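Quercetin 2,3-dioxygenase (Escherichia coli, PDB 1TQ5) cleaves the flavonol quercetin with dioxygen in vitro, releasing carbon monoxide, as a metal-dependent bicupin of the pirin family whose physiological role is unknown. Local coordinates at residues Tyr29-Pro32 with Asn33-Gly36. Residues are numbered along the deposited sequence; the frame is centred on the assembly and turned at random.
Sequences YYDP and NFMG
D31 OD2 is gripped by two successive backbone N-H groups of the turn that follows it. The stronger bond comes from F34 N, 2.6 Å from D31 OD2 and nearly straight at 168°; it uses the anti lone pair, the one facing away from OD1. N33 N, 3.1 Å from the same OD2, adds a weak, bent bond. An aspartate suits this place because its short side chain, with CG anti to the backbone N (chi1 -174°), brings OD2 to the two amides that follow. The F34 side chain runs beside that of D31 in the same direction, its ring edge toward OD2, with CD1 3.2 Å from D31 OD2 and the ring and carboxylate planes 54° apart. Replacing D31 by alanine removes the carboxylate, which is likely to leave the amides of N33 and F34 without their shared acceptor and the turn freer to move. Together the two bonds resemble an Asx turn, though the N33 one is weak, and F34 then centres an inverse gamma turn. P32, whose ring restricts phi, suits the position just after D31, where the chain begins to turn. All this lies in the loop joining strands 18-22 and 40-48 of the N-terminal cupin domain, where R5 makes a cation-pi contact with F34 and a weak, long ion pair with D31 OD1. M35 SE lies over one face of Y30, 3.8 Å from the ring centroid, a Met-aromatic contact suited to methionine's flexible, polarisable thioether, selenium replacing sulfur in this crystal.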
loop_
_atom_site.group_PDB
_atom_site.type_symbol
_atom_site.label_atom_id
_atom_site.label_comp_id
_atom_site.label_asym_id
_atom_site.label_seq_id
_atom_site.Cartn_x
_atom_site.Cartn_y
_atom_site.Cartn_z
ATOM N N TYR A 29 -5.790 16.106 -7.306
ATOM C CA TYR A 29 -6.892 15.205 -7.634
ATOM C C TYR A 29 -7.817 15.097 -6.427
ATOM O O TYR A 29 -7.361 14.906 -5.303
ATOM C CB TYR A 29 -6.348 13.824 -8.014
ATOM C CG TYR A 29 -7.396 12.733 -8.047
ATOM C CD1 TYR A 29 -8.442 12.757 -8.978
ATOM C CD2 TYR A 29 -7.340 11.675 -7.140
ATOM C CE1 TYR A 29 -9.409 11.742 -9.000
ATOM C CE2 TYR A 29 -8.293 10.661 -7.154
ATOM C CZ TYR A 29 -9.322 10.694 -8.080
ATOM O OH TYR A 29 -10.251 9.681 -8.077
ATOM N N TYR A 30 -9.119 15.220 -6.661
ATOM C CA TYR A 30 -10.087 15.150 -5.567
ATOM C C TYR A 30 -11.250 14.220 -5.877
ATOM O O TYR A 30 -11.897 14.353 -6.911
ATOM C CB TYR A 30 -10.637 16.552 -5.271
ATOM C CG TYR A 30 -11.590 16.631 -4.094
ATOM C CD1 TYR A 30 -11.149 17.064 -2.844
ATOM C CD2 TYR A 30 -12.936 16.280 -4.234
ATOM C CE1 TYR A 30 -12.021 17.149 -1.762
ATOM C CE2 TYR A 30 -13.818 16.359 -3.159
ATOM C CZ TYR A 30 -13.353 16.797 -1.927
ATOM O OH TYR A 30 -14.217 16.887 -0.864
ATOM N N ASP A 31 -11.506 13.274 -4.979
ATOM C CA ASP A 31 -12.626 12.354 -5.139
ATOM C C ASP A 31 -13.501 12.532 -3.897
ATOM O O ASP A 31 -13.067 12.258 -2.778
ATOM C CB ASP A 31 -12.149 10.902 -5.233
ATOM C CG ASP A 31 -13.287 9.939 -5.542
ATOM O OD1 ASP A 31 -13.569 9.695 -6.733
ATOM O OD2 ASP A 31 -13.917 9.440 -4.590
ATOM N N PRO A 32 -14.748 12.991 -4.085
ATOM C CA PRO A 32 -15.712 13.225 -3.001
ATOM C C PRO A 32 -16.016 12.034 -2.093
ATOM O O PRO A 32 -16.319 12.211 -0.911
ATOM C CB PRO A 32 -16.950 13.724 -3.748
ATOM C CG PRO A 32 -16.858 13.007 -5.062
ATOM C CD PRO A 32 -15.391 13.168 -5.400
ATOM N N ASN A 33 -15.948 10.823 -2.640
ATOM C CA ASN A 33 -16.215 9.624 -1.852
ATOM C C ASN A 33 -14.932 9.070 -1.239
ATOM O O ASN A 33 -14.855 8.844 -0.030
ATOM C CB ASN A 33 -16.867 8.557 -2.728
ATOM C CG ASN A 33 -18.192 9.014 -3.313
ATOM O OD1 ASN A 33 -18.499 8.728 -4.468
ATOM N ND2 ASN A 33 -18.986 9.720 -2.512
ATOM N N PHE A 34 -13.928 8.849 -2.077
ATOM C CA PHE A 34 -12.655 8.319 -1.613
ATOM C C PHE A 34 -11.682 9.430 -1.223
ATOM O O PHE A 34 -10.791 9.800 -1.987
ATOM C CB PHE A 34 -12.043 7.407 -2.687
ATOM C CG PHE A 34 -12.887 6.198 -2.998
ATOM C CD1 PHE A 34 -13.958 6.287 -3.883
ATOM C CD2 PHE A 34 -12.643 4.980 -2.364
ATOM C CE1 PHE A 34 -14.774 5.189 -4.132
ATOM C CE2 PHE A 34 -13.454 3.868 -2.603
ATOM C CZ PHE A 34 -14.524 3.974 -3.492
HETATM N N MSE A 35 -11.877 9.963 -0.022
HETATM C CA MSE A 35 -11.037 11.028 0.513
HETATM C C MSE A 35 -9.867 10.417 1.280
HETATM O O MSE A 35 -8.780 10.993 1.350
HETATM C CB MSE A 35 -11.842 11.909 1.473
HETATM C CG MSE A 35 -12.978 12.702 0.846
HETATM SE SE MSE A 35 -12.445 13.945 -0.359
HETATM C CE MSE A 35 -10.804 14.393 0.252
ATOM N N GLY A 36 -10.111 9.245 1.854
ATOM C CA GLY A 36 -9.109 8.548 2.639
ATOM C C GLY A 36 -9.868 7.573 3.517
ATOM O O GLY A 36 -10.858 7.952 4.143
#